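Local atomic coordinates of tRNA (guanine(6)-N2)-methyltransferase (Thermus thermophilus, PDB entry 3TMA), a protein that transfers a methyl group from S-adenosyl-L-methionine to N2 of guanosine 6 in tRNA(Phe), pairing a THUMP domain with a Rossmann-fold catalytic domain. Residues G242-A247 with I256-A261; W21-T26 with D157-E162; H294-F299 with P320-R325; P189-A194 with V339-V344; D89-L94 with H122-P127. All coordinates share one frame; numbering follows the deposited sequence.

In the fold
Contacts 2 and 5 sit in the THUMP-bearing N-terminal half, contacts 1, 3 and 4 in the Rossmann-fold methyltransferase half; the centres of contacts 1 and 5 are about 52 Å apart. Contact 4 lies nearest the middle of the chain and touches contact 2, where Thr26 OG1 packs 3.6 Å from Val190 CG1. Contacts 2 and 5 meet through a probable hydrogen bond of 2.8 Å between His122 NE2 and Gly160 O. Contacts 1 and 4 approach the S-adenosyl-L-methionine site, inferred by similarity: the side chain of Ala244 is about 4 Å from Gly215, and that of Gln341 about 5 Å from that of Asn279. Contact 3 is farther off, its Tyr296 side chain about 9 Å from that of Asn279.

Contact 1: G242-A247 with I256-A261; sequences GLAREA and IRFLRA
The Phe258 ring lies between Ala244 CB, over one face, and Ile256 CG2, two residues earlier in the chain, over the opposite face. Ala244 CB stands 3.9 Å from the ring centroid, a CH-pi contact displaced toward the rim, where Phe258 CE1 is 3.5 Å from Ala244 CB. Arg245 adds its backbone N to the face held by Ala244, and its CG reaches Phe258 CD2 at 3.8 Å. At the edge of the Arg245 guanidinium, in its plane, are Phe258 O and a water; guanidinium and ring stand almost perpendicular, at 88°. Arg245 NH2 donates to Phe258 O over 3.0 Å, nearly straight at 163°, but comes down from above the carbonyl plane. The segments belong to a Rossmann beta-alpha-beta unit with helix 238-250, whose segment 242-247 runs antiparallel to sheet-edge strand 257-260, the axes 9.4 Å apart. Arg245 bridges this gap because its chain is extended from CG to NE. The water accepts from Phe258 N at 3.1 Å and, weakly, from Arg245 NE, a loose link beside the direct bond. Ala218 of helix 216-225 and Ala233 of strand 231-235 also border the ring.

Contact 2: W21-T26 with D157-E162; sequences WLEATT and DVRGEE
A salt-bridge network across one face of the N-terminal mixed sheet joins Glu23 of strand 21-25 to Arg159 of strand 152-159. Arg159 grips the carboxylate end-on: NH1 donates to Glu23 OE1 at 2.9 Å and NH2 to Glu23 OE2 at 2.7 Å, each on the syn lone pair. The two flat groups are nearly coplanar, 17° apart, which fixes the rotation of both. Strands 76-84 and 162-168 lie between the two partners in the sheet, and even the nearest CA atoms, those of Glu23 and Asp157, are 11.3 Å apart; the extended side chains of Glu23 and Arg159 come from opposite directions to meet. Arg159 NH2 also donates to Asp157 OD2 at 2.7 Å, a more bent bond that meets the oxygen on its anti side and out of the carboxylate plane. NH2 is thus shared by two acids whose oxygens, Glu23 OE2 and Asp157 OD2, are 4.4 Å apart; its charge probably offsets their repulsion. Arg57 forms a second salt bridge to Glu23 OE1, and Arg155 one to Asp157 OD2.

Contact 3: H294-F299 with P320-R325; sequences HLYWDF and PALLKR
Tyr296 presents one ring face to the CD2 methyl of Leu323, which sits over the ring centre, 4.0 Å from the centroid and 13° off the normal, a well-centred CH-pi contact. The two side chains cross at about a right angle. Tyr296 CD2 also comes to 3.8 Å from Leu323 CA, so the tyrosine rests against the helix backbone as well as the methyl. Leu322 CD2 approaches obliquely, 4.2 Å from Tyr296 CE2. With CG anti to its carbonyl carbon (chi1 -81°), Tyr296 directs the ring from helix 290-305 toward helix 320-326. Both helices belong to the Rossmann-fold domain, and strand 312-317 links them in the chain; its Leu315 packs against Leu323. At the far end of the ring, the Tyr296 hydroxyl is hydrogen-bonded to Thr317 OG1 of that strand. The helix-to-helix contact itself is apolar: packing over the face probably holds the ring's turn, while the hydroxyl bond anchors its far end.

Contact 4: P189-A194 with V339-V344; sequences PVLAQA and VEQGGV
Leu191 carries the contact with its two methyls, each given to a different partner. CD1 lies across the Gln341 side chain, touching CD at 3.6 Å and CB at 3.7 Å, so a methyl meets the aliphatic stem and the root of the amide together; the two side chains cross at about a right angle. CD2 faces Val339 CG1 at 4.2 Å, a looser apolar contact. Leu191 holds CG away from a fully staggered position (chi1 -109°), which places its branches between the two partners. Gln341 meets it with an extended chain, CG anti to the backbone N. One shell out, Gln341 NE2 is hydrogen-bonded to Ser186 O, which pins the amide beside the methyl. Segment 339-344 is the tip of a beta hairpin between strands 331-338 and 347-353 of the Rossmann-fold domain, beside the probable S-adenosyl-L-methionine site. Its type I' turn is closed by Gln341 N to Val344 O at 2.9 Å and Val344 N to Gln341 O at 3.1 Å, with Gly342 and Gly343 at the positive-phi corners. Glu340 OE2 accepts from Gly343 N at 3.0 Å, the donor lying above the carboxylate plane, and further braces the turn. On the helix side, Thr188 OG1 is hydrogen-bonded to Leu191 N in the first turn of helix 189-198, while Val190 packs on Thr26 and His27 from the N-terminal half.

Contact 5: D89-L94 with H122-P127; sequences DPLGAL and HPFTSP
Phe124, Leu91 and Pro90 form the tight part of the contact: Leu91 CD2 sits over one face of the Phe124 ring, 4.3 Å from the centroid and 27° off its normal, and comes to 3.8 Å from Phe124 CG. His122 CB lies over the opposite face, so the ring is held between the two. Pro90 meets the ring obliquely, with CB 3.7 Å and CG 3.9 Å from Phe124 CE2. Phe124 chi1 of 53° places CG between the backbone N and the carbonyl carbon, and the ring reaches segment 89-94 from there. These residues join two helix starts of the THUMP domain, helix 90-99 and helix 126-141, and Val129 of the latter touches both Leu91 and Phe124. Toward solvent the contact thins out: Pro123 is exposed and only grazes segment 89-94, while Asp89 and Thr125 serve their own helices. Asp89 is the N-cap of helix 90-99, its OD1 accepting from Gly92 N at 2.9 Å, and OD2 forms a salt bridge with Arg96. Thr125, the N-cap of helix 126-141, uses OG1 to cap a first-turn backbone N, and its own N donates to Glu128 OE1. On the inner side, Leu94 packs on Val156 of strand 152-159.

Contact 1: G242-A247 with I256-A261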
# COMPACT_ATOMS: atom_id res chain seq x y z
N GLY A 242 20.26 -6.08 -12.59
CA GLY A 242 21.10 -4.90 -12.70
C GLY A 242 20.41 -3.68 -12.10
O GLY A 242 21.01 -2.96 -11.31
N LEU A 243 19.13 -3.51 -12.42
CA LEU A 243 18.32 -2.43 -11.87
C LEU A 243 18.17 -2.58 -10.37
O LEU A 243 18.31 -1.61 -9.64
CB LEU A 243 16.92 -2.38 -12.51
CG LEU A 243 16.73 -1.82 -13.93
CD1 LEU A 243 15.25 -1.39 -14.16
CD2 LEU A 243 17.66 -0.65 -14.26
N ALA A 244 17.87 -3.79 -9.91
CA ALA A 244 17.69 -4.03 -8.48
C ALA A 244 18.94 -3.65 -7.70
O ALA A 244 18.85 -3.05 -6.61
CB ALA A 244 17.32 -5.50 -8.23
N ARG A 245 20.11 -4.07 -8.19
CA ARG A 245 21.39 -3.70 -7.54
C ARG A 245 21.62 -2.20 -7.48
O ARG A 245 22.11 -1.66 -6.45
CB ARG A 245 22.59 -4.40 -8.23
CG ARG A 245 22.66 -5.90 -7.90
CD ARG A 245 23.90 -6.62 -8.53
NE ARG A 245 23.73 -8.08 -8.51
CZ ARG A 245 23.45 -8.84 -9.58
NH1 ARG A 245 23.39 -8.32 -10.80
NH2 ARG A 245 23.24 -10.16 -9.43
N GLU A 246 21.31 -1.52 -8.60
CA GLU A 246 21.37 -0.06 -8.64
C GLU A 246 20.48 0.61 -7.60
O GLU A 246 20.88 1.59 -6.90
CB GLU A 246 21.02 0.43 -10.06
CG GLU A 246 22.23 0.45 -10.99
CD GLU A 246 21.87 0.85 -12.43
OE1 GLU A 246 20.75 1.34 -12.69
OE2 GLU A 246 22.73 0.64 -13.32
N ALA A 247 19.25 0.12 -7.51
CA ALA A 247 18.31 0.63 -6.52
C ALA A 247 18.77 0.38 -5.10
O ALA A 247 18.59 1.26 -4.21
CB ALA A 247 16.89 0.02 -6.74
N ILE A 256 21.94 -6.72 0.39
CA ILE A 256 21.05 -7.73 -0.24
C ILE A 256 21.88 -8.59 -1.22
O ILE A 256 22.64 -8.03 -2.01
CB ILE A 256 19.93 -7.06 -1.03
CG1 ILE A 256 19.00 -6.28 -0.07
CG2 ILE A 256 19.13 -8.13 -1.81
CD1 ILE A 256 18.17 -5.19 -0.83
N ARG A 257 21.70 -9.91 -1.17
CA ARG A 257 22.41 -10.80 -2.09
C ARG A 257 21.48 -11.08 -3.23
O ARG A 257 20.55 -11.91 -3.09
CB ARG A 257 22.77 -12.11 -1.38
CG ARG A 257 23.46 -13.19 -2.28
CD ARG A 257 24.10 -14.33 -1.42
NE ARG A 257 24.49 -15.51 -2.20
CZ ARG A 257 25.65 -15.60 -2.86
NH1 ARG A 257 26.50 -14.57 -2.86
NH2 ARG A 257 25.94 -16.68 -3.56
N PHE A 258 21.68 -10.37 -4.35
CA PHE A 258 20.90 -10.62 -5.57
C PHE A 258 21.62 -11.67 -6.43
O PHE A 258 22.79 -11.52 -6.75
CB PHE A 258 20.72 -9.37 -6.44
CG PHE A 258 19.83 -8.29 -5.81
CD1 PHE A 258 18.45 -8.39 -5.90
CD2 PHE A 258 20.39 -7.20 -5.18
CE1 PHE A 258 17.61 -7.40 -5.35
CE2 PHE A 258 19.58 -6.21 -4.59
CZ PHE A 258 18.19 -6.31 -4.67
N LEU A 259 20.88 -12.66 -6.91
CA LEU A 259 21.50 -13.78 -7.60
C LEU A 259 20.63 -14.19 -8.79
O LEU A 259 19.40 -14.17 -8.70
CB LEU A 259 21.60 -14.93 -6.60
CG LEU A 259 22.77 -15.89 -6.47
CD1 LEU A 259 24.18 -15.19 -6.37
CD2 LEU A 259 22.48 -16.81 -5.27
N ARG A 260 21.26 -14.53 -9.91
CA ARG A 260 20.53 -15.12 -11.01
C ARG A 260 20.13 -16.53 -10.59
O ARG A 260 20.99 -17.33 -10.23
CB ARG A 260 21.38 -15.14 -12.29
CG ARG A 260 20.64 -15.78 -13.48
CD ARG A 260 21.61 -16.23 -14.61
NE ARG A 260 21.11 -17.40 -15.34
CZ ARG A 260 20.24 -17.35 -16.36
NH1 ARG A 260 19.84 -18.47 -16.95
NH2 ARG A 260 19.75 -16.19 -16.77
N ALA A 261 18.84 -16.83 -10.59
CA ALA A 261 18.34 -18.02 -9.90
C ALA A 261 16.99 -18.44 -10.48
O ALA A 261 16.10 -17.60 -10.69
CB ALA A 261 18.19 -17.74 -8.44
O HOH W 1 24.15 -8.76 -5.28

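Contact 2: W21-T26 with D157-E162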
# COMPACT_ATOMS: atom_id res chain seq x y z
N TRP A 21 -9.74 14.65 11.58
CA TRP A 21 -9.45 13.22 11.32
C TRP A 21 -8.33 13.11 10.31
O TRP A 21 -8.36 13.79 9.29
CB TRP A 21 -10.69 12.49 10.78
CG TRP A 21 -11.89 12.54 11.73
CD1 TRP A 21 -12.74 13.62 11.94
CD2 TRP A 21 -12.33 11.51 12.64
NE1 TRP A 21 -13.67 13.29 12.94
CE2 TRP A 21 -13.42 12.01 13.38
CE3 TRP A 21 -11.90 10.19 12.89
CZ2 TRP A 21 -14.13 11.23 14.31
CZ3 TRP A 21 -12.60 9.41 13.82
CH2 TRP A 21 -13.69 9.94 14.53
N LEU A 22 -7.33 12.29 10.60
CA LEU A 22 -6.38 11.94 9.59
C LEU A 22 -6.96 10.71 8.90
O LEU A 22 -7.25 9.70 9.57
CB LEU A 22 -5.04 11.64 10.25
CG LEU A 22 -4.02 10.94 9.36
CD1 LEU A 22 -3.58 11.84 8.18
CD2 LEU A 22 -2.83 10.55 10.23
N GLU A 23 -7.13 10.77 7.58
CA GLU A 23 -7.47 9.56 6.83
C GLU A 23 -6.29 9.03 5.99
O GLU A 23 -5.68 9.78 5.22
CB GLU A 23 -8.69 9.81 5.95
CG GLU A 23 -9.15 8.55 5.15
CD GLU A 23 -10.56 8.74 4.54
OE1 GLU A 23 -11.57 8.62 5.28
OE2 GLU A 23 -10.66 9.06 3.31
N ALA A 24 -5.96 7.76 6.15
CA ALA A 24 -4.92 7.13 5.36
C ALA A 24 -5.56 6.09 4.43
O ALA A 24 -6.48 5.37 4.84
CB ALA A 24 -3.85 6.47 6.28
N THR A 25 -5.06 6.00 3.19
CA THR A 25 -5.58 5.00 2.26
C THR A 25 -4.51 3.95 1.97
O THR A 25 -3.31 4.22 2.01
CB THR A 25 -5.99 5.63 0.92
OG1 THR A 25 -4.84 6.23 0.33
CG2 THR A 25 -7.04 6.70 1.11
N THR A 26 -4.96 2.74 1.66
CA THR A 26 -4.05 1.62 1.37
C THR A 26 -4.78 0.75 0.32
O THR A 26 -5.88 1.11 -0.11
CB THR A 26 -3.74 0.85 2.69
OG1 THR A 26 -2.73 -0.15 2.47
CG2 THR A 26 -5.03 0.18 3.31
N ASP A 157 -15.22 14.63 0.40
CA ASP A 157 -15.74 13.28 0.12
C ASP A 157 -17.11 13.20 0.74
O ASP A 157 -17.27 13.45 1.96
CB ASP A 157 -14.86 12.19 0.75
CG ASP A 157 -13.51 11.99 0.03
OD1 ASP A 157 -12.96 12.95 -0.57
OD2 ASP A 157 -12.99 10.87 0.09
N VAL A 158 -18.10 12.81 -0.06
CA VAL A 158 -19.44 12.63 0.43
C VAL A 158 -19.74 11.13 0.48
O VAL A 158 -19.60 10.41 -0.52
CB VAL A 158 -20.49 13.36 -0.46
CG1 VAL A 158 -21.90 13.20 0.14
CG2 VAL A 158 -20.14 14.85 -0.59
N ARG A 159 -20.06 10.63 1.67
CA ARG A 159 -20.25 9.19 1.85
C ARG A 159 -21.56 8.96 2.55
O ARG A 159 -21.71 9.24 3.74
CB ARG A 159 -19.09 8.57 2.63
CG ARG A 159 -17.71 9.20 2.32
CD ARG A 159 -16.59 8.22 2.54
NE ARG A 159 -15.30 8.71 2.04
CZ ARG A 159 -14.18 8.79 2.76
NH1 ARG A 159 -14.17 8.42 4.04
NH2 ARG A 159 -13.06 9.26 2.20
N GLY A 160 -22.54 8.48 1.80
CA GLY A 160 -23.90 8.37 2.33
C GLY A 160 -24.39 9.74 2.76
O GLY A 160 -24.38 10.68 1.96
N GLU A 161 -24.78 9.86 4.03
CA GLU A 161 -25.30 11.12 4.55
C GLU A 161 -24.23 12.06 5.15
O GLU A 161 -24.54 13.21 5.44
CB GLU A 161 -26.39 10.87 5.60
CG GLU A 161 -27.34 9.69 5.32
N GLU A 162 -22.99 11.61 5.30
CA GLU A 162 -21.95 12.51 5.85
C GLU A 162 -20.98 13.06 4.81
O GLU A 162 -20.70 12.40 3.81
CB GLU A 162 -21.17 11.85 6.99
CG GLU A 162 -20.95 10.39 6.84
CD GLU A 162 -20.19 9.78 8.01
OE1 GLU A 162 -19.90 8.58 7.92
OE2 GLU A 162 -19.89 10.49 9.00

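Contact 3: H294-F299 with P320-R325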
# COMPACT_ATOMS: atom_id res chain seq x y z
N HIS A 294 3.15 -26.27 -13.00
CA HIS A 294 4.46 -26.87 -12.81
C HIS A 294 5.43 -25.91 -12.14
O HIS A 294 6.30 -26.35 -11.37
CB HIS A 294 5.05 -27.40 -14.12
CG HIS A 294 6.38 -28.09 -13.95
ND1 HIS A 294 6.49 -29.41 -13.54
CD2 HIS A 294 7.65 -27.64 -14.11
CE1 HIS A 294 7.76 -29.75 -13.49
NE2 HIS A 294 8.49 -28.69 -13.82
N LEU A 295 5.31 -24.62 -12.41
CA LEU A 295 6.15 -23.65 -11.68
C LEU A 295 5.76 -23.61 -10.22
O LEU A 295 6.64 -23.62 -9.35
CB LEU A 295 6.09 -22.25 -12.31
CG LEU A 295 6.62 -21.02 -11.52
CD1 LEU A 295 8.10 -21.11 -11.22
CD2 LEU A 295 6.35 -19.81 -12.37
N TYR A 296 4.45 -23.58 -9.94
CA TYR A 296 3.99 -23.57 -8.54
C TYR A 296 4.46 -24.84 -7.83
O TYR A 296 4.88 -24.80 -6.67
CB TYR A 296 2.46 -23.56 -8.46
CG TYR A 296 1.81 -22.20 -8.64
CD1 TYR A 296 2.56 -21.05 -8.79
CD2 TYR A 296 0.41 -22.10 -8.71
CE1 TYR A 296 1.94 -19.79 -8.91
CE2 TYR A 296 -0.22 -20.86 -8.86
CZ TYR A 296 0.56 -19.71 -8.95
OH TYR A 296 -0.07 -18.48 -9.11
N TRP A 297 4.28 -25.97 -8.49
CA TRP A 297 4.66 -27.27 -7.92
C TRP A 297 6.13 -27.31 -7.46
O TRP A 297 6.45 -27.64 -6.29
CB TRP A 297 4.44 -28.33 -9.02
CG TRP A 297 4.83 -29.67 -8.56
CD1 TRP A 297 6.08 -30.24 -8.58
CD2 TRP A 297 3.97 -30.61 -7.96
NE1 TRP A 297 6.04 -31.48 -8.02
CE2 TRP A 297 4.75 -31.74 -7.65
CE3 TRP A 297 2.60 -30.63 -7.68
CZ2 TRP A 297 4.20 -32.87 -7.07
CZ3 TRP A 297 2.06 -31.75 -7.11
CH2 TRP A 297 2.86 -32.85 -6.80
N ASP A 298 7.03 -26.95 -8.38
CA ASP A 298 8.47 -26.94 -8.10
C ASP A 298 8.86 -25.83 -7.10
O ASP A 298 9.71 -26.04 -6.24
CB ASP A 298 9.26 -26.72 -9.38
CG ASP A 298 9.17 -27.90 -10.36
OD1 ASP A 298 8.70 -29.01 -9.99
OD2 ASP A 298 9.59 -27.69 -11.53
N PHE A 299 8.28 -24.65 -7.27
CA PHE A 299 8.60 -23.58 -6.36
C PHE A 299 8.18 -23.92 -4.93
O PHE A 299 8.93 -23.69 -3.99
CB PHE A 299 7.96 -22.24 -6.79
CG PHE A 299 7.86 -21.24 -5.65
CD1 PHE A 299 9.00 -20.65 -5.14
CD2 PHE A 299 6.63 -20.93 -5.09
CE1 PHE A 299 8.94 -19.77 -4.08
CE2 PHE A 299 6.54 -20.05 -4.03
CZ PHE A 299 7.70 -19.49 -3.49
N PRO A 320 -5.85 -18.96 -6.69
CA PRO A 320 -5.82 -19.68 -5.41
C PRO A 320 -6.13 -21.17 -5.51
O PRO A 320 -5.48 -21.99 -4.83
CB PRO A 320 -6.85 -18.94 -4.54
CG PRO A 320 -7.77 -18.26 -5.53
CD PRO A 320 -6.86 -17.89 -6.69
N ALA A 321 -7.06 -21.55 -6.39
CA ALA A 321 -7.37 -22.97 -6.54
C ALA A 321 -6.15 -23.75 -7.06
O ALA A 321 -5.84 -24.85 -6.59
CB ALA A 321 -8.57 -23.16 -7.45
N LEU A 322 -5.47 -23.21 -8.04
CA LEU A 322 -4.32 -23.89 -8.60
C LEU A 322 -3.17 -23.95 -7.58
O LEU A 322 -2.44 -24.95 -7.49
CB LEU A 322 -3.83 -23.13 -9.83
CG LEU A 322 -2.83 -23.87 -10.70
CD1 LEU A 322 -3.54 -25.11 -11.32
CD2 LEU A 322 -2.39 -22.90 -11.79
N LEU A 323 -2.94 -22.84 -6.89
CA LEU A 323 -1.93 -22.80 -5.83
C LEU A 323 -2.19 -23.88 -4.80
O LEU A 323 -1.28 -24.59 -4.36
CB LEU A 323 -1.93 -21.43 -5.14
CG LEU A 323 -0.80 -21.09 -4.15
CD1 LEU A 323 -0.81 -21.94 -2.90
CD2 LEU A 323 0.52 -21.22 -4.87
N LYS A 324 -3.44 -23.97 -4.36
CA LYS A 324 -3.79 -24.94 -3.33
C LYS A 324 -3.68 -26.38 -3.80
O LYS A 324 -3.20 -27.24 -3.07
CB LYS A 324 -5.15 -24.63 -2.70
CG LYS A 324 -5.14 -23.24 -2.05
CD LYS A 324 -6.06 -23.18 -0.84
CE LYS A 324 -7.24 -22.32 -1.11
NZ LYS A 324 -8.01 -22.91 -2.21
N ARG A 325 -4.07 -26.62 -5.05
CA ARG A 325 -3.79 -27.88 -5.67
C ARG A 325 -2.30 -28.28 -5.64
O ARG A 325 -1.98 -29.46 -5.47
CB ARG A 325 -4.31 -27.84 -7.11
CG ARG A 325 -3.94 -29.03 -8.00
CD ARG A 325 -4.96 -30.17 -7.94
NE ARG A 325 -6.27 -29.70 -8.36
CZ ARG A 325 -7.00 -30.25 -9.34
NH1 ARG A 325 -8.16 -29.70 -9.66
NH2 ARG A 325 -6.59 -31.34 -9.97

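Contact 4: P189-A194 with V339-V344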
# COMPACT_ATOMS: atom_id res chain seq x y z
N PRO A 189 5.51 -0.99 -3.16
CA PRO A 189 6.15 -1.21 -1.85
C PRO A 189 5.14 -1.44 -0.70
O PRO A 189 5.47 -2.11 0.28
CB PRO A 189 6.97 0.08 -1.63
CG PRO A 189 7.29 0.54 -3.01
CD PRO A 189 6.10 0.17 -3.87
N VAL A 190 3.93 -0.89 -0.81
CA VAL A 190 2.91 -1.12 0.23
C VAL A 190 2.50 -2.62 0.32
O VAL A 190 2.40 -3.19 1.40
CB VAL A 190 1.68 -0.23 0.00
CG1 VAL A 190 0.52 -0.67 0.92
CG2 VAL A 190 2.06 1.27 0.28
N LEU A 191 2.27 -3.24 -0.82
CA LEU A 191 2.00 -4.66 -0.88
C LEU A 191 3.17 -5.52 -0.40
O LEU A 191 2.97 -6.49 0.36
CB LEU A 191 1.62 -5.08 -2.29
CG LEU A 191 0.13 -5.41 -2.33
CD1 LEU A 191 -0.30 -5.65 -3.77
CD2 LEU A 191 -0.07 -6.64 -1.44
N ALA A 192 4.38 -5.13 -0.77
CA ALA A 192 5.57 -5.78 -0.24
C ALA A 192 5.68 -5.71 1.29
O ALA A 192 6.00 -6.71 1.96
CB ALA A 192 6.84 -5.16 -0.90
N GLN A 193 5.44 -4.53 1.86
CA GLN A 193 5.43 -4.35 3.35
C GLN A 193 4.34 -5.22 4.01
O GLN A 193 4.55 -5.83 5.08
CB GLN A 193 5.17 -2.86 3.68
CG GLN A 193 5.00 -2.54 5.20
CD GLN A 193 6.30 -2.71 5.97
OE1 GLN A 193 6.26 -3.06 7.14
NE2 GLN A 193 7.44 -2.51 5.31
N ALA A 194 3.18 -5.33 3.35
CA ALA A 194 2.11 -6.21 3.85
C ALA A 194 2.52 -7.69 3.86
O ALA A 194 2.23 -8.41 4.83
CB ALA A 194 0.82 -6.03 3.00
N VAL A 339 -6.92 -9.17 -1.46
CA VAL A 339 -6.37 -7.78 -1.45
C VAL A 339 -6.54 -7.20 -2.85
O VAL A 339 -6.42 -7.95 -3.84
CB VAL A 339 -4.87 -7.77 -1.06
CG1 VAL A 339 -4.25 -6.33 -1.18
CG2 VAL A 339 -4.70 -8.25 0.40
N GLU A 340 -6.84 -5.90 -2.96
CA GLU A 340 -6.99 -5.30 -4.28
C GLU A 340 -5.66 -4.78 -4.75
O GLU A 340 -5.04 -3.97 -4.05
CB GLU A 340 -8.02 -4.16 -4.32
CG GLU A 340 -8.08 -3.43 -5.73
CD GLU A 340 -7.00 -2.29 -5.93
OE1 GLU A 340 -6.22 -1.99 -5.00
OE2 GLU A 340 -6.94 -1.68 -7.03
N GLN A 341 -5.26 -5.17 -5.96
CA GLN A 341 -4.02 -4.70 -6.57
C GLN A 341 -4.20 -4.44 -8.07
O GLN A 341 -4.58 -5.34 -8.84
CB GLN A 341 -2.90 -5.73 -6.36
CG GLN A 341 -1.65 -5.45 -7.22
CD GLN A 341 -0.65 -6.60 -7.24
OE1 GLN A 341 -0.99 -7.79 -7.11
NE2 GLN A 341 0.61 -6.24 -7.40
N GLY A 342 -3.96 -3.20 -8.48
CA GLY A 342 -4.09 -2.79 -9.88
C GLY A 342 -5.47 -3.07 -10.48
O GLY A 342 -5.54 -3.51 -11.61
N GLY A 343 -6.54 -2.88 -9.72
CA GLY A 343 -7.88 -3.16 -10.21
C GLY A 343 -8.37 -4.62 -10.15
O GLY A 343 -9.52 -4.88 -10.47
N VAL A 344 -7.53 -5.56 -9.72
CA VAL A 344 -7.92 -6.96 -9.62
C VAL A 344 -7.68 -7.48 -8.21
O VAL A 344 -7.21 -6.72 -7.36
CB VAL A 344 -7.30 -7.87 -10.75
CG1 VAL A 344 -7.67 -7.31 -12.14
CG2 VAL A 344 -5.77 -8.00 -10.61

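Contact 5: D89-L94 with H122-P127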
# COMPACT_ATOMS: atom_id res chain seq x y z
N ASP A 89 -30.62 21.78 0.22
CA ASP A 89 -29.47 22.53 -0.28
C ASP A 89 -28.11 21.94 0.10
O ASP A 89 -27.31 22.59 0.78
CB ASP A 89 -29.58 24.00 0.15
CG ASP A 89 -28.48 24.87 -0.45
OD1 ASP A 89 -27.90 24.52 -1.52
OD2 ASP A 89 -28.17 25.92 0.16
N PRO A 90 -27.83 20.70 -0.32
CA PRO A 90 -26.58 20.10 0.08
C PRO A 90 -25.36 20.84 -0.47
O PRO A 90 -24.34 20.96 0.24
CB PRO A 90 -26.65 18.65 -0.47
CG PRO A 90 -27.84 18.65 -1.43
CD PRO A 90 -28.76 19.72 -0.92
N LEU A 91 -25.45 21.39 -1.68
CA LEU A 91 -24.29 22.13 -2.22
C LEU A 91 -24.00 23.41 -1.42
O LEU A 91 -22.85 23.73 -1.17
CB LEU A 91 -24.40 22.44 -3.72
CG LEU A 91 -24.56 21.22 -4.65
CD1 LEU A 91 -24.87 21.61 -6.11
CD2 LEU A 91 -23.33 20.31 -4.58
N GLY A 92 -25.06 24.13 -1.05
CA GLY A 92 -24.93 25.31 -0.19
C GLY A 92 -24.29 24.96 1.15
O GLY A 92 -23.40 25.67 1.62
N ALA A 93 -24.69 23.84 1.73
CA ALA A 93 -24.15 23.45 3.03
C ALA A 93 -22.66 23.12 2.93
O ALA A 93 -21.89 23.52 3.80
CB ALA A 93 -24.93 22.29 3.61
N LEU A 94 -22.24 22.45 1.84
CA LEU A 94 -20.82 22.17 1.63
C LEU A 94 -20.00 23.44 1.47
O LEU A 94 -18.87 23.53 1.97
CB LEU A 94 -20.57 21.24 0.43
CG LEU A 94 -21.08 19.80 0.56
CD1 LEU A 94 -21.17 19.12 -0.80
CD2 LEU A 94 -20.22 18.96 1.51
N HIS A 122 -26.92 10.62 -4.59
CA HIS A 122 -27.07 12.04 -4.26
C HIS A 122 -27.64 12.75 -5.48
O HIS A 122 -27.38 12.32 -6.60
CB HIS A 122 -25.71 12.65 -3.90
CG HIS A 122 -25.07 12.00 -2.72
ND1 HIS A 122 -24.00 11.14 -2.84
CD2 HIS A 122 -25.39 12.03 -1.41
CE1 HIS A 122 -23.67 10.68 -1.64
NE2 HIS A 122 -24.51 11.20 -0.76
N PRO A 123 -28.41 13.84 -5.28
CA PRO A 123 -28.93 14.57 -6.43
C PRO A 123 -27.90 15.49 -7.12
O PRO A 123 -28.26 16.22 -8.04
CB PRO A 123 -30.08 15.39 -5.81
CG PRO A 123 -29.54 15.74 -4.45
CD PRO A 123 -28.76 14.50 -4.00
N PHE A 124 -26.62 15.40 -6.75
CA PHE A 124 -25.58 16.22 -7.39
C PHE A 124 -24.41 15.31 -7.80
O PHE A 124 -24.25 14.22 -7.24
CB PHE A 124 -25.06 17.29 -6.42
CG PHE A 124 -24.61 16.74 -5.09
CD1 PHE A 124 -23.35 16.20 -4.93
CD2 PHE A 124 -25.48 16.74 -4.00
CE1 PHE A 124 -22.94 15.66 -3.71
CE2 PHE A 124 -25.10 16.20 -2.78
CZ PHE A 124 -23.82 15.68 -2.63
N THR A 125 -23.55 15.79 -8.71
CA THR A 125 -22.35 15.04 -9.11
C THR A 125 -21.08 15.60 -8.46
O THR A 125 -21.08 16.73 -7.94
CB THR A 125 -22.17 15.12 -10.65
OG1 THR A 125 -21.95 16.49 -11.01
CG2 THR A 125 -23.44 14.57 -11.38
N SER A 126 -19.98 14.85 -8.57
CA SER A 126 -18.72 15.30 -7.99
C SER A 126 -18.19 16.59 -8.65
O SER A 126 -17.76 17.50 -7.95
CB SER A 126 -17.66 14.19 -8.08
OG SER A 126 -18.07 13.11 -7.25
N PRO A 127 -18.25 16.68 -10.00
CA PRO A 127 -17.87 17.95 -10.61
C PRO A 127 -18.67 19.17 -10.09
O PRO A 127 -18.08 20.24 -9.93
CB PRO A 127 -18.13 17.72 -12.10
CG PRO A 127 -17.89 16.28 -12.27
CD PRO A 127 -18.51 15.65 -11.02